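Long-range contacts in type III pantothenate kinase (Campylobacter jejuni, PDB 2NRH), which probably phosphorylates pantothenate with ATP, the first step of coenzyme A biosynthesis, and needs potassium or ammonium to do so: residues B[133-141]-B[147-156]; B[170-178]-B[185-194]. The protein carries 2 engineered substitutions. One frame throughout, in Å; residues are numbered along the deposited sequence.

Both contacts lie in the C-terminal half of the chain, well after the five-stranded sheet formed by the first sixty residues. Interaction 1 comes first: the loop leading from helix 115-125 turns back at 133-141 to lie along 147-156, the start of helix 146-165, at the subunit interface. That helix then runs on toward strand 171-174, where interaction 2 opens; interaction 2 closes when helix 178-182 has carried the chain back and strand 188-190 takes the outer edge of the second sheet. The loops follow in series, neither nested nor crossed. Their centres are about 20 Å apart and they do not touch, but helix 146-165 links them: Tyr-159 and Ile-162, further along it, pack on Phe-185.

Interaction 1 (B[133-141]-B[147-156]); sequences FNTQVSLDA and MDALSYGVFK
Met-147 lays CG against CB of Asn-134, where a non-helical segment that includes a type I beta turn, Asn-134 to Val-137, begins to fold over the N-terminal part of helix 146-165. One turn of helix holds Asn-134 twice. Asp-148 OD2 takes a nearly straight bond (166°) from Asn-134 ND2, 2.9 Å away, on its syn side, and that amide's OD1 accepts from Gln-136 N in an Asx turn. Leu-150 sets CB against CE1 of Phe-133, whose side chain crosses it at about a right angle. Ser-151 OG receives Asn-134 N at 2.8 Å and itself donates to Met-147 O; with chi1 at -43° it stays beside its own backbone N, which bonds the same carbonyl from the opposite face. Tyr-152 brings its ring edge to Ser-138 O, and its ring also meets Phe-110 of the second subunit. Val-154 CG2 touches Phe-133 CZ at 3.8 Å. The Phe-155 ring plane is almost at right angles to that of Phe-133, but the two meet obliquely, CZ against CD2; Val-137 CG1 lies at its edge. Lys-156 runs past Leu-139 in the opposite direction, CG to CG 3.5 Å, and its NZ forms a salt bridge with Asp-164 of the second subunit; its bond from NZ to Leu-139 O, 3.2 Å, is weak.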
# COMPACT_ATOMS: atom_id res chain seq x y z
N PHE B 133 -9.00 3.42 -10.44
CA PHE B 133 -9.79 3.04 -9.25
C PHE B 133 -11.24 3.58 -9.26
O PHE B 133 -11.50 4.69 -9.73
CB PHE B 133 -9.18 3.49 -7.90
CG PHE B 133 -7.83 2.96 -7.60
CD1 PHE B 133 -7.35 1.76 -8.15
CD2 PHE B 133 -6.97 3.69 -6.75
CE1 PHE B 133 -6.09 1.30 -7.87
CE2 PHE B 133 -5.68 3.25 -6.47
CZ PHE B 133 -5.24 2.04 -7.01
N ASN B 134 -12.14 2.83 -8.65
CA ASN B 134 -13.49 3.31 -8.38
C ASN B 134 -13.56 3.98 -7.00
O ASN B 134 -13.59 3.30 -5.98
CB ASN B 134 -14.49 2.17 -8.55
CG ASN B 134 -15.92 2.55 -8.17
OD1 ASN B 134 -16.28 3.73 -8.04
ND2 ASN B 134 -16.76 1.52 -7.99
N THR B 135 -13.57 5.31 -6.97
CA THR B 135 -13.60 6.06 -5.69
C THR B 135 -14.91 5.87 -4.92
O THR B 135 -15.01 6.21 -3.73
CB THR B 135 -13.44 7.57 -5.90
OG1 THR B 135 -14.54 8.03 -6.69
CG2 THR B 135 -12.16 7.87 -6.61
N GLN B 136 -15.90 5.36 -5.63
CA GLN B 136 -17.26 5.19 -5.13
C GLN B 136 -17.51 3.73 -4.85
O GLN B 136 -18.65 3.34 -4.66
CB GLN B 136 -18.27 5.74 -6.14
CG GLN B 136 -18.05 7.25 -6.46
CD GLN B 136 -18.08 8.17 -5.20
OE1 GLN B 136 -19.05 8.17 -4.43
NE2 GLN B 136 -17.02 8.96 -5.01
N VAL B 137 -16.42 2.94 -4.82
CA VAL B 137 -16.48 1.54 -4.37
C VAL B 137 -16.98 1.48 -2.92
O VAL B 137 -16.63 2.33 -2.08
CB VAL B 137 -15.10 0.79 -4.54
CG1 VAL B 137 -14.10 1.15 -3.43
CG2 VAL B 137 -15.29 -0.73 -4.60
N SER B 138 -17.83 0.50 -2.64
CA SER B 138 -18.32 0.27 -1.30
C SER B 138 -17.30 -0.50 -0.43
O SER B 138 -16.62 -1.41 -0.91
CB SER B 138 -19.65 -0.51 -1.38
OG SER B 138 -19.77 -1.40 -0.28
N LEU B 139 -17.24 -0.17 0.85
CA LEU B 139 -16.30 -0.81 1.75
C LEU B 139 -16.93 -1.93 2.54
O LEU B 139 -16.24 -2.77 3.12
CB LEU B 139 -15.63 0.23 2.65
CG LEU B 139 -14.26 0.71 2.12
CD1 LEU B 139 -14.04 0.69 0.60
CD2 LEU B 139 -13.88 2.06 2.68
N ASP B 140 -18.25 -1.99 2.54
CA ASP B 140 -18.96 -3.01 3.31
C ASP B 140 -19.62 -4.12 2.47
O ASP B 140 -20.66 -4.65 2.86
CB ASP B 140 -19.96 -2.32 4.25
CG ASP B 140 -19.29 -1.27 5.15
OD1 ASP B 140 -18.42 -1.63 6.00
OD2 ASP B 140 -19.62 -0.08 4.99
N ALA B 141 -19.02 -4.42 1.31
CA ALA B 141 -19.32 -5.60 0.49
C ALA B 141 -18.06 -6.06 -0.26
O ALA B 141 -17.28 -5.21 -0.69
CB ALA B 141 -20.42 -5.27 -0.51
N MET B 147 -11.43 -3.85 -11.15
CA MET B 147 -11.40 -2.43 -10.77
C MET B 147 -11.73 -2.27 -9.29
O MET B 147 -11.06 -1.53 -8.57
CB MET B 147 -12.38 -1.61 -11.64
CG MET B 147 -12.74 -0.19 -11.08
SD MET B 147 -13.55 1.01 -12.24
CE MET B 147 -12.26 1.09 -13.45
N ASP B 148 -12.78 -2.95 -8.85
CA ASP B 148 -13.26 -2.81 -7.50
C ASP B 148 -12.37 -3.58 -6.55
O ASP B 148 -12.22 -3.18 -5.38
CB ASP B 148 -14.74 -3.27 -7.36
CG ASP B 148 -15.75 -2.24 -7.89
OD1 ASP B 148 -16.92 -2.66 -8.11
OD2 ASP B 148 -15.42 -1.04 -8.10
N ALA B 149 -11.79 -4.68 -7.02
CA ALA B 149 -10.89 -5.48 -6.19
C ALA B 149 -9.62 -4.68 -5.74
O ALA B 149 -9.17 -4.79 -4.58
CB ALA B 149 -10.53 -6.76 -6.86
N LEU B 150 -9.10 -3.87 -6.67
CA LEU B 150 -8.06 -2.88 -6.44
C LEU B 150 -8.49 -1.71 -5.55
O LEU B 150 -7.78 -1.33 -4.58
CB LEU B 150 -7.54 -2.35 -7.78
CG LEU B 150 -6.97 -3.44 -8.74
CD1 LEU B 150 -6.74 -2.89 -10.15
CD2 LEU B 150 -5.72 -4.22 -8.25
N SER B 151 -9.64 -1.12 -5.88
CA SER B 151 -10.07 0.06 -5.15
C SER B 151 -10.35 -0.28 -3.72
O SER B 151 -10.08 0.52 -2.84
CB SER B 151 -11.28 0.70 -5.78
OG SER B 151 -11.06 0.71 -7.16
N TYR B 152 -10.85 -1.50 -3.49
CA TYR B 152 -11.19 -1.96 -2.16
C TYR B 152 -9.91 -2.23 -1.38
O TYR B 152 -9.78 -1.84 -0.21
CB TYR B 152 -12.04 -3.20 -2.25
CG TYR B 152 -12.45 -3.81 -0.90
CD1 TYR B 152 -13.75 -3.66 -0.39
CD2 TYR B 152 -11.53 -4.57 -0.16
CE1 TYR B 152 -14.12 -4.27 0.85
CE2 TYR B 152 -11.87 -5.18 1.04
CZ TYR B 152 -13.17 -5.02 1.54
OH TYR B 152 -13.48 -5.64 2.74
N GLY B 153 -8.98 -2.91 -2.03
CA GLY B 153 -7.73 -3.28 -1.41
C GLY B 153 -7.08 -2.01 -0.85
O GLY B 153 -6.76 -1.95 0.32
N VAL B 154 -6.95 -1.01 -1.70
CA VAL B 154 -6.32 0.23 -1.37
C VAL B 154 -7.14 0.96 -0.33
O VAL B 154 -6.65 1.21 0.80
CB VAL B 154 -6.07 1.12 -2.65
CG1 VAL B 154 -5.66 2.55 -2.32
CG2 VAL B 154 -5.04 0.46 -3.51
N PHE B 155 -8.37 1.31 -0.68
CA PHE B 155 -9.07 2.26 0.16
C PHE B 155 -9.45 1.67 1.53
O PHE B 155 -9.43 2.38 2.55
CB PHE B 155 -10.30 2.86 -0.52
CG PHE B 155 -10.00 3.61 -1.79
CD1 PHE B 155 -8.77 4.22 -1.99
CD2 PHE B 155 -10.99 3.70 -2.78
CE1 PHE B 155 -8.50 4.91 -3.19
CE2 PHE B 155 -10.74 4.38 -3.98
CZ PHE B 155 -9.49 5.00 -4.19
N LYS B 156 -9.79 0.39 1.56
CA LYS B 156 -10.15 -0.23 2.83
C LYS B 156 -8.98 -0.48 3.74
O LYS B 156 -9.15 -0.41 4.97
CB LYS B 156 -10.96 -1.52 2.68
CG LYS B 156 -12.08 -1.52 3.74
CD LYS B 156 -12.47 -2.84 4.27
CE LYS B 156 -13.69 -2.63 5.16
NZ LYS B 156 -14.36 -3.97 5.46

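Interaction 2 (B[170-178]-B[185-194]); sequences KLYFTGGDG and FDHAIYDKLL. With SO4 (sulfate ion), chain E.
Phe-173 and Tyr-190 are paired across two parallel strands, with CB of the phenylalanine 4.0 Å from CD1 of the tyrosine and in the plane of its ring. The Phe-173 ring has Ile-189 O in plane at its edge, and its CZ comes up to CD2 of Phe-185 with the side chains at about a right angle. Leu-171 lies on the same side of the sheet: CD1 sits over one face of the Phe-185 ring in a CH-pi contact, 3.9 Å from the centroid, and Tyr-159 stacks on that ring as well. Strand 171-174, helix 178-182 and strand 188-190 form a beta-alpha-beta unit of the actin-like ATPase fold, its two strands being held by backbone hydrogen bonds such as Asp-191 N to Phe-173 O, 2.9 Å. With CG of Tyr-190 anti to its backbone N (chi1 169°), the ring extends past the end of strand 171-174, where OH donates to Gly-175 O at 3.0 Å from above the carbonyl plane; Gly-178 N reaches that oxygen from the opposite face. Gly-175 is close to Asp-91, a predicted potassium ligand. Thr-174 OG1 donates to Asp-191 O, lying in its carbonyl plane. Gly-176 N bonds O1 of a sulfate, most likely picked up from the crystallisation medium, at 2.7 Å.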
# COMPACT_ATOMS: atom_id res chain seq x y z
N LYS B 170 -9.85 12.26 17.97
CA LYS B 170 -10.31 13.00 16.79
C LYS B 170 -9.30 12.81 15.68
O LYS B 170 -8.11 12.60 15.97
CB LYS B 170 -10.45 14.52 17.09
CG LYS B 170 -11.00 14.94 18.51
CD LYS B 170 -12.51 15.33 18.51
CE LYS B 170 -13.02 15.85 19.89
NZ LYS B 170 -13.13 17.36 20.02
N LEU B 171 -9.78 12.88 14.42
CA LEU B 171 -8.95 12.81 13.22
C LEU B 171 -8.86 14.15 12.56
O LEU B 171 -9.86 14.84 12.42
CB LEU B 171 -9.53 11.89 12.20
CG LEU B 171 -9.22 10.42 12.33
CD1 LEU B 171 -10.30 9.63 11.62
CD2 LEU B 171 -7.90 10.20 11.72
N TYR B 172 -7.64 14.50 12.15
CA TYR B 172 -7.44 15.64 11.31
C TYR B 172 -6.82 15.10 10.01
O TYR B 172 -6.05 14.12 10.06
CB TYR B 172 -6.56 16.64 12.04
CG TYR B 172 -7.14 17.06 13.39
CD1 TYR B 172 -7.87 18.23 13.51
CD2 TYR B 172 -6.97 16.27 14.53
CE1 TYR B 172 -8.38 18.62 14.67
CE2 TYR B 172 -7.50 16.64 15.73
CZ TYR B 172 -8.21 17.82 15.79
OH TYR B 172 -8.75 18.26 16.97
N PHE B 173 -7.21 15.71 8.89
CA PHE B 173 -6.83 15.25 7.58
C PHE B 173 -6.35 16.44 6.80
O PHE B 173 -6.86 17.55 7.01
CB PHE B 173 -8.01 14.62 6.80
CG PHE B 173 -8.19 13.17 7.04
CD1 PHE B 173 -7.50 12.23 6.27
CD2 PHE B 173 -9.07 12.72 8.01
CE1 PHE B 173 -7.67 10.84 6.50
CE2 PHE B 173 -9.24 11.37 8.24
CZ PHE B 173 -8.53 10.41 7.47
N THR B 174 -5.37 16.21 5.92
CA THR B 174 -4.82 17.29 5.06
C THR B 174 -4.24 16.66 3.83
O THR B 174 -4.22 15.42 3.70
CB THR B 174 -3.76 18.24 5.82
OG1 THR B 174 -3.49 19.41 5.04
CG2 THR B 174 -2.46 17.53 6.19
N GLY B 175 -3.81 17.48 2.88
CA GLY B 175 -3.22 16.95 1.66
C GLY B 175 -4.22 16.75 0.53
O GLY B 175 -5.44 16.76 0.76
N GLY B 176 -3.70 16.58 -0.70
CA GLY B 176 -4.50 16.43 -1.92
C GLY B 176 -5.55 15.36 -1.83
O GLY B 176 -6.58 15.48 -2.45
N ASP B 177 -5.31 14.30 -1.04
CA ASP B 177 -6.28 13.19 -0.95
C ASP B 177 -6.96 13.14 0.39
O ASP B 177 -7.64 12.17 0.70
CB ASP B 177 -5.64 11.81 -1.26
CG ASP B 177 -5.33 11.61 -2.75
OD1 ASP B 177 -6.26 11.77 -3.58
OD2 ASP B 177 -4.18 11.26 -3.10
N GLY B 178 -6.77 14.18 1.18
CA GLY B 178 -7.24 14.16 2.57
C GLY B 178 -8.77 14.20 2.71
O GLY B 178 -9.33 13.42 3.52
N PHE B 185 -15.21 8.99 7.58
CA PHE B 185 -15.17 9.03 9.04
C PHE B 185 -16.08 10.11 9.57
O PHE B 185 -16.18 11.20 8.99
CB PHE B 185 -13.73 9.30 9.56
CG PHE B 185 -12.74 8.15 9.31
CD1 PHE B 185 -12.69 7.06 10.16
CD2 PHE B 185 -11.86 8.20 8.25
CE1 PHE B 185 -11.81 6.02 9.91
CE2 PHE B 185 -10.97 7.17 8.00
CZ PHE B 185 -10.94 6.07 8.83
N ASP B 186 -16.75 9.83 10.68
CA ASP B 186 -17.36 10.95 11.41
C ASP B 186 -16.44 11.37 12.54
O ASP B 186 -15.59 10.59 12.97
CB ASP B 186 -18.77 10.65 11.87
CG ASP B 186 -18.84 9.58 12.88
OD1 ASP B 186 -18.81 9.95 14.09
OD2 ASP B 186 -18.92 8.38 12.50
N HIS B 187 -16.59 12.61 12.98
CA HIS B 187 -15.70 13.19 13.99
C HIS B 187 -14.28 13.42 13.42
O HIS B 187 -13.29 13.34 14.15
CB HIS B 187 -15.65 12.30 15.26
CG HIS B 187 -16.96 12.20 16.00
ND1 HIS B 187 -17.28 11.11 16.80
CD2 HIS B 187 -18.02 13.05 16.07
CE1 HIS B 187 -18.48 11.30 17.33
NE2 HIS B 187 -18.95 12.47 16.90
N ALA B 188 -14.21 13.72 12.13
CA ALA B 188 -12.98 14.01 11.45
C ALA B 188 -13.10 15.34 10.74
O ALA B 188 -14.14 15.65 10.16
CB ALA B 188 -12.67 12.94 10.48
N ILE B 189 -12.03 16.12 10.78
CA ILE B 189 -11.94 17.38 10.06
C ILE B 189 -10.99 17.23 8.89
O ILE B 189 -10.10 16.39 8.92
CB ILE B 189 -11.44 18.49 11.00
CG1 ILE B 189 -12.59 19.44 11.36
CG2 ILE B 189 -10.34 19.34 10.33
CD1 ILE B 189 -13.38 19.02 12.59
N TYR B 190 -11.21 18.02 7.85
CA TYR B 190 -10.27 18.15 6.78
C TYR B 190 -9.88 19.62 6.78
O TYR B 190 -10.74 20.52 6.81
CB TYR B 190 -10.81 17.71 5.41
CG TYR B 190 -9.87 18.14 4.29
CD1 TYR B 190 -8.67 17.43 4.05
CD2 TYR B 190 -10.14 19.29 3.51
CE1 TYR B 190 -7.75 17.82 3.10
CE2 TYR B 190 -9.23 19.68 2.49
CZ TYR B 190 -8.02 18.92 2.30
OH TYR B 190 -7.10 19.25 1.33
N ASP B 191 -8.57 19.86 6.76
CA ASP B 191 -8.02 21.18 6.74
C ASP B 191 -6.85 21.10 5.77
O ASP B 191 -5.82 20.51 6.05
CB ASP B 191 -7.61 21.53 8.15
CG ASP B 191 -7.07 22.93 8.28
OD1 ASP B 191 -6.92 23.68 7.28
OD2 ASP B 191 -6.77 23.28 9.44
N LYS B 192 -7.06 21.68 4.59
CA LYS B 192 -6.05 21.80 3.55
C LYS B 192 -4.80 22.49 4.06
O LYS B 192 -3.70 22.25 3.55
CB LYS B 192 -6.64 22.62 2.40
CG LYS B 192 -5.73 22.88 1.22
CD LYS B 192 -6.45 23.75 0.20
CE LYS B 192 -5.77 23.67 -1.14
NZ LYS B 192 -6.04 24.95 -1.92
N LEU B 193 -4.97 23.34 5.06
CA LEU B 193 -3.89 24.17 5.53
C LEU B 193 -3.28 23.76 6.86
O LEU B 193 -2.71 24.59 7.53
CB LEU B 193 -4.34 25.63 5.63
CG LEU B 193 -5.09 26.34 4.49
CD1 LEU B 193 -5.76 27.60 5.04
CD2 LEU B 193 -4.20 26.72 3.33
N LEU B 194 -3.35 22.49 7.23
CA LEU B 194 -2.80 22.08 8.52
C LEU B 194 -1.35 22.53 8.80
O LEU B 194 -1.01 22.97 9.92
CB LEU B 194 -2.86 20.57 8.71
CG LEU B 194 -3.92 20.06 9.64
CD1 LEU B 194 -3.49 18.72 10.15
CD2 LEU B 194 -4.20 21.07 10.85
S SO4 E . -0.41 17.15 -1.64
O1 SO4 E . -1.06 16.74 -0.41
O2 SO4 E . -1.24 16.73 -2.77
O3 SO4 E . -0.28 18.61 -1.65
O4 SO4 E . 0.90 16.47 -1.75